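Long-range contacts in beta-1,4-mannanase (Aplysia kurodai, PDB 3VUP), which probably hydrolyses internal beta-1,4-mannosidic linkages of mannan in the digestive fluid of a sea hare: residues 288-293 with 315-320; 20-25 with 320-325. All coordinates share one frame; numbering follows the deposited sequence.

Contact 1: 288-293 with 315-320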
loop_
_atom_site.group_PDB
_atom_site.type_symbol
_atom_site.label_atom_id
_atom_site.label_comp_id
_atom_site.label_asym_id
_atom_site.label_seq_id
_atom_site.Cartn_x
_atom_site.Cartn_y
_atom_site.Cartn_z
ATOM N N PRO A 288 2.770 -12.359 -5.783
ATOM C CA PRO A 288 3.556 -12.169 -4.561
ATOM C C PRO A 288 2.701 -11.539 -3.466
ATOM O O PRO A 288 1.830 -10.711 -3.759
ATOM C CB PRO A 288 4.663 -11.209 -5.005
ATOM C CG PRO A 288 4.775 -11.409 -6.491
ATOM C CD PRO A 288 3.371 -11.681 -6.943
ATOM N N ILE A 289 2.957 -11.939 -2.223
ATOM C CA ILE A 289 2.248 -11.400 -1.068
ATOM C C ILE A 289 3.259 -10.734 -0.139
ATOM O O ILE A 289 4.116 -11.404 0.451
ATOM C CB ILE A 289 1.518 -12.503 -0.283
ATOM C CG1 ILE A 289 0.504 -13.241 -1.166
ATOM C CG2 ILE A 289 0.861 -11.922 0.964
ATOM C CD1 ILE A 289 -0.007 -14.530 -0.535
ATOM N N VAL A 290 3.152 -9.416 -0.009
ATOM C CA VAL A 290 3.968 -8.666 0.936
ATOM C C VAL A 290 3.219 -8.558 2.260
ATOM O O VAL A 290 2.029 -8.261 2.263
ATOM C CB VAL A 290 4.270 -7.259 0.383
ATOM C CG1 VAL A 290 4.939 -6.364 1.432
ATOM C CG2 VAL A 290 5.136 -7.371 -0.858
ATOM N N VAL A 291 3.891 -8.828 3.379
ATOM C CA VAL A 291 3.323 -8.521 4.682
ATOM C C VAL A 291 3.740 -7.080 4.981
ATOM O O VAL A 291 4.870 -6.810 5.409
ATOM C CB VAL A 291 3.771 -9.515 5.768
ATOM C CG1 VAL A 291 3.123 -9.159 7.093
ATOM C CG2 VAL A 291 3.404 -10.935 5.362
ATOM N N GLY A 292 2.832 -6.157 4.675
ATOM C CA GLY A 292 3.146 -4.745 4.554
ATOM C C GLY A 292 2.947 -3.872 5.781
ATOM O O GLY A 292 3.260 -2.684 5.718
ATOM N N GLU A 293 2.433 -4.442 6.872
ATOM C CA GLU A 293 2.430 -3.784 8.186
ATOM C C GLU A 293 2.436 -4.843 9.263
ATOM O O GLU A 293 1.723 -5.840 9.146
ATOM C CB GLU A 293 1.179 -2.941 8.426
ATOM C CG GLU A 293 1.035 -1.666 7.631
ATOM C CD GLU A 293 -0.180 -0.857 8.051
ATOM O OE1 GLU A 293 -0.731 -1.112 9.154
ATOM O OE2 GLU A 293 -0.572 0.044 7.277
ATOM N N GLY A 315 7.468 -17.900 2.868
ATOM C CA GLY A 315 7.039 -17.815 1.480
ATOM C C GLY A 315 6.523 -16.464 1.038
ATOM O O GLY A 315 6.151 -16.295 -0.125
ATOM N N TYR A 316 6.496 -15.501 1.955
ATOM C CA TYR A 316 6.032 -14.165 1.617
ATOM C C TYR A 316 7.102 -13.437 0.810
ATOM O O TYR A 316 8.264 -13.840 0.776
ATOM C CB TYR A 316 5.652 -13.390 2.877
ATOM C CG TYR A 316 4.558 -14.067 3.689
ATOM C CD1 TYR A 316 3.227 -14.002 3.285
ATOM C CD2 TYR A 316 4.854 -14.792 4.841
ATOM C CE1 TYR A 316 2.232 -14.625 4.008
ATOM C CE2 TYR A 316 3.855 -15.413 5.577
ATOM C CZ TYR A 316 2.547 -15.326 5.151
ATOM O OH TYR A 316 1.540 -15.942 5.862
ATOM N N ALA A 317 6.693 -12.353 0.167
ATOM C CA ALA A 317 7.540 -11.645 -0.787
ATOM C C ALA A 317 8.205 -10.397 -0.213
ATOM O O ALA A 317 9.105 -9.828 -0.830
ATOM C CB ALA A 317 6.726 -11.279 -2.018
ATOM N N GLY A 318 7.767 -9.971 0.962
ATOM C CA GLY A 318 8.322 -8.797 1.595
ATOM C C GLY A 318 7.773 -8.608 2.991
ATOM O O GLY A 318 6.770 -9.229 3.357
ATOM N N ALA A 319 8.437 -7.748 3.757
ATOM C CA ALA A 319 8.083 -7.457 5.139
ATOM C C ALA A 319 8.347 -5.983 5.383
ATOM O O ALA A 319 9.493 -5.530 5.290
ATOM C CB ALA A 319 8.940 -8.286 6.094
ATOM N N TRP A 320 7.281 -5.244 5.695
ATOM C CA TRP A 320 7.387 -3.827 6.037
ATOM C C TRP A 320 6.778 -3.613 7.418
ATOM O O TRP A 320 5.558 -3.750 7.596
ATOM C CB TRP A 320 6.650 -2.929 5.030
ATOM C CG TRP A 320 7.052 -3.096 3.597
ATOM C CD1 TRP A 320 8.269 -3.453 3.118
ATOM C CD2 TRP A 320 6.214 -2.904 2.452
ATOM N NE1 TRP A 320 8.244 -3.501 1.742
ATOM C CE2 TRP A 320 6.993 -3.162 1.310
ATOM C CE3 TRP A 320 4.885 -2.532 2.288
ATOM C CZ2 TRP A 320 6.476 -3.063 0.019
ATOM C CZ3 TRP A 320 4.373 -2.441 1.008
ATOM C CH2 TRP A 320 5.165 -2.699 -0.110
HETATM O O HOH W 1 4.570 -14.380 -1.780
#

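Contact 2: 20-25 with 320-325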
loop_
_atom_site.group_PDB
_atom_site.type_symbol
_atom_site.label_atom_id
_atom_site.label_comp_id
_atom_site.label_asym_id
_atom_site.label_seq_id
_atom_site.Cartn_x
_atom_site.Cartn_y
_atom_site.Cartn_z
ATOM N N GLY A 20 11.756 -3.688 4.800
ATOM C CA GLY A 20 11.864 -2.319 5.248
ATOM C C GLY A 20 10.720 -1.970 6.160
ATOM O O GLY A 20 10.355 -2.738 7.058
ATOM N N GLY A 21 10.135 -0.805 5.933
ATOM C CA GLY A 21 9.079 -0.359 6.806
ATOM C C GLY A 21 8.228 0.743 6.227
ATOM O O GLY A 21 8.463 1.238 5.118
ATOM N N ASN A 22 7.218 1.102 7.008
ATOM C CA ASN A 22 6.344 2.229 6.743
ATOM C C ASN A 22 6.876 3.441 7.478
ATOM O O ASN A 22 7.022 3.385 8.702
ATOM C CB ASN A 22 4.952 1.943 7.304
ATOM C CG ASN A 22 4.211 0.873 6.546
ATOM O OD1 ASN A 22 3.379 1.183 5.704
ATOM N ND2 ASN A 22 4.475 -0.397 6.868
ATOM N N LEU A 23 7.141 4.525 6.755
ATOM C CA LEU A 23 7.632 5.750 7.374
ATOM C C LEU A 23 6.861 6.148 8.652
ATOM O O LEU A 23 7.481 6.303 9.697
ATOM C CB LEU A 23 7.680 6.881 6.342
ATOM C CG LEU A 23 8.233 8.214 6.829
ATOM C CD1 LEU A 23 9.712 8.078 7.155
ATOM C CD2 LEU A 23 8.002 9.289 5.778
ATOM N N PRO A 24 5.518 6.292 8.592
ATOM C CA PRO A 24 4.616 6.191 7.437
ATOM C C PRO A 24 4.306 7.556 6.829
ATOM O O PRO A 24 3.696 7.629 5.763
ATOM C CB PRO A 24 3.351 5.580 8.041
ATOM C CG PRO A 24 3.436 5.816 9.517
ATOM C CD PRO A 24 4.749 6.471 9.838
ATOM N N TRP A 25 4.728 8.606 7.528
ATOM C CA TRP A 25 4.563 9.997 7.135
ATOM C C TRP A 25 5.500 10.770 8.048
ATOM O O TRP A 25 6.037 10.216 9.010
ATOM C CB TRP A 25 3.112 10.474 7.347
ATOM C CG TRP A 25 2.570 10.143 8.694
ATOM C CD1 TRP A 25 2.895 10.732 9.887
ATOM C CD2 TRP A 25 1.641 9.101 8.999
ATOM N NE1 TRP A 25 2.215 10.122 10.915
ATOM C CE2 TRP A 25 1.435 9.119 10.395
ATOM C CE3 TRP A 25 0.953 8.159 8.226
ATOM C CZ2 TRP A 25 0.569 8.230 11.034
ATOM C CZ3 TRP A 25 0.096 7.272 8.864
ATOM C CH2 TRP A 25 -0.084 7.313 10.255
ATOM N N TRP A 320 7.281 -5.244 5.695
ATOM C CA TRP A 320 7.387 -3.827 6.037
ATOM C C TRP A 320 6.778 -3.613 7.418
ATOM O O TRP A 320 5.558 -3.750 7.596
ATOM C CB TRP A 320 6.650 -2.929 5.030
ATOM C CG TRP A 320 7.052 -3.096 3.597
ATOM C CD1 TRP A 320 8.269 -3.453 3.118
ATOM C CD2 TRP A 320 6.214 -2.904 2.452
ATOM N NE1 TRP A 320 8.244 -3.501 1.742
ATOM C CE2 TRP A 320 6.993 -3.162 1.310
ATOM C CE3 TRP A 320 4.885 -2.532 2.288
ATOM C CZ2 TRP A 320 6.476 -3.063 0.019
ATOM C CZ3 TRP A 320 4.373 -2.441 1.008
ATOM C CH2 TRP A 320 5.165 -2.699 -0.110
ATOM N N SER A 321 7.613 -3.277 8.397
ATOM C CA SER A 321 7.112 -3.012 9.741
ATOM C C SER A 321 6.426 -1.637 9.816
ATOM O O SER A 321 6.599 -0.784 8.930
ATOM C CB SER A 321 8.239 -3.129 10.766
ATOM O OG SER A 321 9.326 -2.292 10.422
ATOM N N TRP A 322 5.643 -1.431 10.872
ATOM C CA TRP A 322 4.813 -0.235 11.009
ATOM C C TRP A 322 5.425 0.880 11.868
ATOM O O TRP A 322 5.693 0.688 13.052
ATOM C CB TRP A 322 3.435 -0.619 11.579
ATOM C CG TRP A 322 2.594 0.591 11.823
ATOM C CD1 TRP A 322 2.219 1.095 13.035
ATOM C CD2 TRP A 322 2.088 1.500 10.834
ATOM N NE1 TRP A 322 1.498 2.256 12.861
ATOM C CE2 TRP A 322 1.400 2.524 11.521
ATOM C CE3 TRP A 322 2.134 1.537 9.434
ATOM C CZ2 TRP A 322 0.764 3.578 10.859
ATOM C CZ3 TRP A 322 1.503 2.592 8.774
ATOM C CH2 TRP A 322 0.828 3.598 9.491
ATOM N N HIS A 323 5.611 2.043 11.240
ATOM C CA HIS A 323 5.947 3.319 11.884
ATOM C C HIS A 323 7.421 3.433 12.255
ATOM O O HIS A 323 7.801 3.449 13.427
ATOM C CB HIS A 323 5.037 3.652 13.068
ATOM C CG HIS A 323 4.772 5.113 13.197
ATOM N ND1 HIS A 323 5.782 6.051 13.293
ATOM C CD2 HIS A 323 3.608 5.803 13.184
ATOM C CE1 HIS A 323 5.239 7.254 13.350
ATOM N NE2 HIS A 323 3.924 7.131 13.295
ATOM N N LEU A 324 8.263 3.550 11.237
ATOM C CA LEU A 324 9.694 3.689 11.461
ATOM C C LEU A 324 10.028 4.953 12.235
ATOM O O LEU A 324 10.964 4.955 13.023
ATOM C CB LEU A 324 10.456 3.689 10.142
ATOM C CG LEU A 324 10.457 2.368 9.373
ATOM C CD1 LEU A 324 11.048 2.581 7.997
ATOM C CD2 LEU A 324 11.222 1.288 10.138
ATOM N N VAL A 325 9.295 6.036 12.010
ATOM C CA VAL A 325 9.614 7.272 12.713
ATOM C C VAL A 325 9.562 7.081 14.226
ATOM O O VAL A 325 10.458 7.529 14.940
ATOM C CB VAL A 325 8.703 8.431 12.262
ATOM C CG1 VAL A 325 8.790 9.601 13.217
ATOM C CG2 VAL A 325 9.080 8.864 10.855
#

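Contact 1: 288-293 with 315-320
Strands 289-293 and 318-320 run parallel, at 7° between their short axes, and two backbone hydrogen bonds join them: Val291 N to Gly318 O and Trp320 N to Val291 O. A third, from Ala317 N to Ile289 O, comes just before the second strand begins. It is nearly straight, at 2.8 Å from N to O. Here too one water bridges Ile289 N and Gly315 O, and Pro288 CB touches Ala317 CB at 3.6 Å.

On the barrel interior, Val290 CG1 sits over the centre of the six-membered ring of Trp320, 3.6 Å from its centroid. This is a CH-pi contact almost on the ring normal. CG1 lies anti to the backbone N of Val290 (chi1 171°), which carries it across to the indole. Gly292 packs its CA against Trp320 CE3 at 3.6 Å.

On the outer face, Val291 CG2 rests over one face of the Tyr316 ring, 3.7 Å from CD1. Ile289 CG2 meets the edge of the same ring at CD1, 3.9 Å away.

Glu293, at the C-terminal end of its strand, is held by Tyr264 and Arg60 and bonds a bound Tris molecule, which probably marks the substrate pocket.

These are the last two strands of the eight-stranded TIM barrel, linked as a beta-alpha-beta unit through helix 304-313. Val311 of that helix packs on Val291, Tyr316 and Ala319. Strand 259-262 pairs with the other edge of 289-293.

Contact 2: 20-25 with 320-325
Gly20 O accepts the backbone N-H of Ser321, and Gly20 N lies at the edge of the Trp320 indole, near its plane. Gly21 brings its CA to 3.7 Å from Leu324 CD1.

Asn22 grips Ser321 O twice. Its backbone N binds at 2.8 Å, and its ND2 reaches the same oxygen at 3.0 Å in a straight bond, from above the carbonyl plane. CG stands beside the backbone N (chi1 -70°), which lets both donors converge. ND2 also bonds Gly292 O of strand 289-293, and OD1 is bound by Arg60. Asn22 CB packs on Trp322 CE3. With an alanine at this position, Ser321 O would probably keep one donor of its two, and Gly292 O and Arg60 would be likely to lose their amide partner.

Asn22 O takes the N-H of Leu324 at 2.8 Å, and Leu23 O takes that of Val325 at 3.0 Å, so both carbonyls meet the start of a helix. Pro24, after a cis peptide, sets CD over the centre of the His323 ring, 3.4 Å from the centroid, and CG over the Trp322 face. Trp322 and His323 each meet Trp25 in an offset edge-to-face pair, the tryptophan six-membered rings at 73°; the three form an aromatic cluster.

The contact closes the barrel, joining its first strand, 18-22, to its last, 318-322, and to helix 324-338. Strand 58-65 pairs with the other edge of 18-22, and Glu47 of helix 36-53 touches Leu23 and Val325.

How the contacts relate
Both contacts are buried and use strand 318-322, which contact 1 pairs with 289-293 and contact 2 with 18-22. Trp320 belongs to both. Contact 1 lies nested within the long chain loop that contact 2 closes. The chemistry of contact 1 is mainly parallel-strand bonds and aliphatic groups on ring faces. Contact 2 extends past the strand ends into an aromatic cluster and a helix start, where Trp25, Trp322 and Val325 are partly exposed. The contacts meet at Gly292 O and Asn22 ND2, 2.8 Å apart, a probable hydrogen bond. Glu293 and Trp322 pack together there, beside a bound Tris molecule that may mark the substrate pocket.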